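PDB 5F7U: cycloalternan-forming enzyme from Listeria monocytogenes serovar 1/2a, which belongs to glycoside hydrolase family 31 and binds glycans, in a modular chain built round a TIM barrel. Local coordinates for residues 273-278 against 634-639. The protein carries 1 engineered substitution. Residues are numbered along the deposited sequence; the frame is centred on the assembly and turned at random.
Sequences NEYQDQ and GFTGDY. With GLC (alpha-D-glucopyranose), chain F; GLC (alpha-D-glucopyranose), chain B.
Tyr275 and Phe635 meet edge to edge beside a bound sugar chain, with Tyr275 CE1 4.2 Å from Phe635 CZ and each atom lying near the plane of the other ring. The tyrosine ring reaches this place because CG stands anti to the backbone N (chi1 179°), which carries its far end towards 634-639. There the methyl CG2 of Thr636 sits 3.7 Å from Tyr275 OH, the two side chains approaching from opposite directions. Gln276 comes to the same methyl at about a right angle: its chain is extended beyond CG, and OE1 ends 3.4 Å from Thr636 CG2. Gln276 CG lies over one face of the Tyr275 ring, 3.5 Å above the plane and towards the rim, which probably helps to fix the ring's tilt; a glutamine is long enough to pass the ring and still reach Thr636.

The loop 273-278 comes from the galactose mutarotase-like domain that precedes the barrel in this family 31 glycoside hydrolase. Its partner follows strand 628-631, the seventh of the TIM barrel, so the contact joins two domains at the wall of a glycan pocket. Phe635 suits that wall: CE2 packs 3.7 Å from C3 of the chain B glucose, while CZ comes within 3.5 Å of O6 of the chain F glucose. Tyrosine suits its place because the ring can lie beside the sugar, Tyr275 CD1 being 3.4 Å from O1 of the chain F glucose, while its hydroxyl is hydrogen-bonded to Glu663 OE2.

A threonine fits between these groups because its two branches do different work. OG1, anti to the backbone N (chi1 -163°), is hydrogen-bonded to Glu663 OE1, leaving CG2 to face Tyr275 and Gln276. One carboxylate thus ties together polar ends from both loops, and its OE2 is also hydrogen-bonded to a bound glucose.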
ATOM      1  N   ASN A 273      -8.147 -10.364  12.265  1.00 14.56           N
ATOM      2  CA  ASN A 273      -9.377  -9.970  11.575  1.00 14.67           C
ATOM      3  C   ASN A 273     -10.215  -9.044  12.481  1.00 14.77           C
ATOM      4  O   ASN A 273     -11.006  -9.525  13.313  1.00 14.65           O
ATOM      5  CB  ASN A 273     -10.173 -11.221  11.118  1.00 15.18           C
ATOM      6  CG  ASN A 273     -11.556 -10.860  10.564  1.00 15.63           C
ATOM      7  OD1 ASN A 273     -11.790  -9.720  10.202  1.00 15.60           O
ATOM      8  ND2 ASN A 273     -12.475 -11.825  10.526  1.00 16.04           N
ATOM      9  N   GLU A 274     -10.016  -7.723  12.327  1.00 14.61           N
ATOM     10  CA  GLU A 274     -10.742  -6.708  13.122  1.00 15.10           C
ATOM     11  C   GLU A 274     -11.728  -5.979  12.230  1.00 15.51           C
ATOM     12  O   GLU A 274     -11.327  -5.268  11.319  1.00 15.90           O
ATOM     13  CB  GLU A 274      -9.779  -5.686  13.773  1.00 15.29           C
ATOM     14  CG  GLU A 274     -10.480  -4.674  14.705  1.00 15.56           C
ATOM     15  CD  GLU A 274     -11.105  -5.336  15.940  1.00 16.39           C
ATOM     16  OE1 GLU A 274     -10.675  -6.442  16.320  1.00 16.56           O
ATOM     17  OE2 GLU A 274     -12.052  -4.762  16.522  1.00 17.18           O
ATOM     18  N   TYR A 275     -13.014  -6.180  12.500  1.00 15.99           N
ATOM     19  CA  TYR A 275     -14.080  -5.623  11.656  1.00 16.69           C
ATOM     20  C   TYR A 275     -14.331  -4.147  11.990  1.00 16.83           C
ATOM     21  O   TYR A 275     -14.598  -3.819  13.151  1.00 16.82           O
ATOM     22  CB  TYR A 275     -15.318  -6.477  11.905  1.00 17.00           C
ATOM     23  CG  TYR A 275     -16.571  -6.096  11.158  1.00 17.94           C
ATOM     24  CD1 TYR A 275     -16.711  -6.383   9.793  1.00 17.61           C
ATOM     25  CD2 TYR A 275     -17.646  -5.508  11.832  1.00 18.62           C
ATOM     26  CE1 TYR A 275     -17.888  -6.049   9.110  1.00 18.35           C
ATOM     27  CE2 TYR A 275     -18.822  -5.179  11.167  1.00 19.10           C
ATOM     28  CZ  TYR A 275     -18.936  -5.462   9.806  1.00 18.82           C
ATOM     29  OH  TYR A 275     -20.109  -5.120   9.137  1.00 19.45           O
ATOM     30  N   GLN A 276     -14.223  -3.267  10.982  1.00 16.92           N
ATOM     31  CA  GLN A 276     -14.624  -1.841  11.075  1.00 17.45           C
ATOM     32  C   GLN A 276     -13.783  -0.881  11.928  1.00 17.13           C
ATOM     33  O   GLN A 276     -13.694   0.303  11.596  1.00 17.05           O
ATOM     34  CB  GLN A 276     -16.093  -1.693  11.517  1.00 19.32           C
ATOM     35  CG  GLN A 276     -17.129  -2.180  10.514  1.00 22.34           C
ATOM     36  CD  GLN A 276     -18.580  -1.954  10.992  1.00 24.42           C
ATOM     37  OE1 GLN A 276     -19.534  -2.299  10.296  1.00 28.48           O
ATOM     38  NE2 GLN A 276     -18.744  -1.377  12.161  1.00 25.36           N
ATOM     39  N   ASP A 277     -13.212  -1.344  13.035  1.00 16.27           N
ATOM     40  CA  ASP A 277     -12.524  -0.405  13.930  1.00 16.29           C
ATOM     41  C   ASP A 277     -11.005  -0.654  13.998  1.00 15.69           C
ATOM     42  O   ASP A 277     -10.379  -0.584  15.066  1.00 15.57           O
ATOM     43  CB  ASP A 277     -13.177  -0.369  15.326  1.00 17.69           C
ATOM     44  CG  ASP A 277     -13.070  -1.689  16.062  1.00 18.40           C
ATOM     45  OD1 ASP A 277     -12.669  -2.691  15.432  1.00 19.09           O
ATOM     46  OD2 ASP A 277     -13.371  -1.730  17.283  1.00 19.37           O
ATOM     47  N   GLN A 278     -10.416  -0.911  12.841  1.00 14.31           N
ATOM     48  CA  GLN A 278      -8.988  -1.181  12.772  1.00 13.87           C
ATOM     49  C   GLN A 278      -8.163   0.002  13.282  1.00 13.71           C
ATOM     50  O   GLN A 278      -7.187  -0.203  13.998  1.00 13.74           O
ATOM     51  CB  GLN A 278      -8.578  -1.523  11.313  1.00 13.35           C
ATOM     52  CG  GLN A 278      -9.329  -2.696  10.669  1.00 13.83           C
ATOM     53  CD  GLN A 278     -10.616  -2.272   9.943  1.00 13.86           C
ATOM     54  OE1 GLN A 278     -11.084  -1.144  10.084  1.00 14.71           O
ATOM     55  NE2 GLN A 278     -11.177  -3.177   9.135  1.00 13.50           N
ATOM     56  N   GLY A 634     -16.574   2.719   1.265  1.00 12.98           N
ATOM     57  CA  GLY A 634     -16.949   1.785   2.361  1.00 12.81           C
ATOM     58  C   GLY A 634     -17.963   0.760   1.889  1.00 13.35           C
ATOM     59  O   GLY A 634     -18.774   1.051   1.007  1.00 13.33           O
ATOM     60  N   PHE A 635     -17.934  -0.444   2.466  1.00 13.66           N
ATOM     61  CA  PHE A 635     -18.817  -1.508   1.957  1.00 14.36           C
ATOM     62  C   PHE A 635     -20.057  -1.736   2.828  1.00 15.35           C
ATOM     63  O   PHE A 635     -20.968  -2.470   2.444  1.00 15.05           O
ATOM     64  CB  PHE A 635     -18.043  -2.806   1.663  1.00 13.89           C
ATOM     65  CG  PHE A 635     -17.944  -3.792   2.823  1.00 14.26           C
ATOM     66  CD1 PHE A 635     -17.679  -3.385   4.151  1.00 14.48           C
ATOM     67  CD2 PHE A 635     -18.055  -5.162   2.561  1.00 14.29           C
ATOM     68  CE1 PHE A 635     -17.595  -4.340   5.180  1.00 14.84           C
ATOM     69  CE2 PHE A 635     -17.939  -6.116   3.587  1.00 14.53           C
ATOM     70  CZ  PHE A 635     -17.718  -5.700   4.895  1.00 14.62           C
ATOM     71  N   THR A 636     -20.083  -1.097   3.993  1.00 16.49           N
ATOM     72  CA  THR A 636     -21.181  -1.296   4.947  1.00 18.27           C
ATOM     73  C   THR A 636     -21.455  -0.021   5.746  1.00 18.79           C
ATOM     74  O   THR A 636     -20.768   0.972   5.579  1.00 17.22           O
ATOM     75  CB  THR A 636     -20.899  -2.503   5.882  1.00 19.27           C
ATOM     76  OG1 THR A 636     -22.130  -2.903   6.514  1.00 21.72           O
ATOM     77  CG2 THR A 636     -19.822  -2.203   6.915  1.00 19.37           C
ATOM     78  N   GLY A 637     -22.476  -0.076   6.603  1.00 20.39           N
ATOM     79  CA  GLY A 637     -22.953   1.089   7.317  1.00 21.96           C
ATOM     80  C   GLY A 637     -24.025   1.734   6.480  1.00 23.31           C
ATOM     81  O   GLY A 637     -24.391   1.214   5.411  1.00 25.75           O
ATOM     82  N   ASP A 638     -24.504   2.883   6.931  1.00 23.03           N
ATOM     83  CA  ASP A 638     -25.495   3.636   6.166  1.00 23.15           C
ATOM     84  C   ASP A 638     -24.896   3.996   4.806  1.00 20.91           C
ATOM     85  O   ASP A 638     -23.671   4.204   4.685  1.00 20.08           O
ATOM     86  CB  ASP A 638     -25.930   4.887   6.930  1.00 25.83           C
ATOM     87  CG  ASP A 638     -26.772   4.562   8.176  1.00 28.25           C
ATOM     88  OD1 ASP A 638     -27.427   3.493   8.233  1.00 29.93           O
ATOM     89  OD2 ASP A 638     -26.792   5.407   9.091  1.00 29.99           O
ATOM     90  N   TYR A 639     -25.753   4.036   3.788  1.00 19.53           N
ATOM     91  CA  TYR A 639     -25.289   4.211   2.416  1.00 17.91           C
ATOM     92  C   TYR A 639     -24.512   5.524   2.323  1.00 17.21           C
ATOM     93  O   TYR A 639     -24.916   6.524   2.941  1.00 17.63           O
ATOM     94  CB  TYR A 639     -26.477   4.202   1.436  1.00 17.82           C
ATOM     95  CG  TYR A 639     -25.994   3.940   0.040  1.00 17.37           C
ATOM     96  CD1 TYR A 639     -25.768   2.629  -0.394  1.00 16.85           C
ATOM     97  CD2 TYR A 639     -25.679   4.992  -0.816  1.00 16.98           C
ATOM     98  CE1 TYR A 639     -25.261   2.376  -1.657  1.00 16.61           C
ATOM     99  CE2 TYR A 639     -25.174   4.747  -2.096  1.00 16.83           C
ATOM    100  CZ  TYR A 639     -24.975   3.439  -2.505  1.00 16.39           C
ATOM    101  OH  TYR A 639     -24.460   3.190  -3.759  1.00 15.85           O
TER
HETATM  102  C1  GLC F   1     -17.476 -10.940   9.607  1.00 38.74           C
HETATM  103  C2  GLC F   1     -16.183 -11.623   9.143  1.00 36.33           C
HETATM  104  C3  GLC F   1     -15.572 -10.912   7.928  1.00 33.93           C
HETATM  105  C4  GLC F   1     -16.571 -10.862   6.764  1.00 32.96           C
HETATM  106  C5  GLC F   1     -17.860 -10.190   7.294  1.00 36.21           C
HETATM  107  C6  GLC F   1     -18.992 -10.155   6.278  1.00 36.33           C
HETATM  108  O1  GLC F   1     -17.178  -9.676  10.218  1.00 43.14           O
HETATM  109  O2  GLC F   1     -15.244 -11.622  10.218  1.00 35.20           O
HETATM  110  O3  GLC F   1     -14.361 -11.568   7.558  1.00 33.34           O
HETATM  111  O4  GLC F   1     -16.067 -10.082   5.654  1.00 27.21           O
HETATM  112  O5  GLC F   1     -18.393 -10.760   8.510  1.00 38.79           O
HETATM  113  O6  GLC F   1     -19.037  -8.795   5.856  1.00 36.91           O
HETATM  114  C1  GLC B   2     -15.464 -10.822   4.564  1.00 24.23           C
HETATM  115  C2  GLC B   2     -14.845  -9.843   3.543  1.00 22.22           C
HETATM  116  C3  GLC B   2     -15.903  -9.052   2.747  1.00 21.59           C
HETATM  117  C4  GLC B   2     -16.928 -10.011   2.121  1.00 21.87           C
HETATM  118  C5  GLC B   2     -17.392 -11.076   3.125  1.00 23.14           C
HETATM  119  C6  GLC B   2     -18.282 -12.144   2.511  1.00 23.44           C
HETATM  120  O2  GLC B   2     -13.849  -9.030   4.171  1.00 22.18           O
HETATM  121  O3  GLC B   2     -15.299  -8.274   1.699  1.00 19.32           O
HETATM  122  O4  GLC B   2     -18.069  -9.272   1.646  1.00 19.95           O
HETATM  123  O5  GLC B   2     -16.311 -11.725   3.825  1.00 23.37           O
HETATM  124  O6  GLC B   2     -18.772 -12.935   3.612  1.00 24.60           O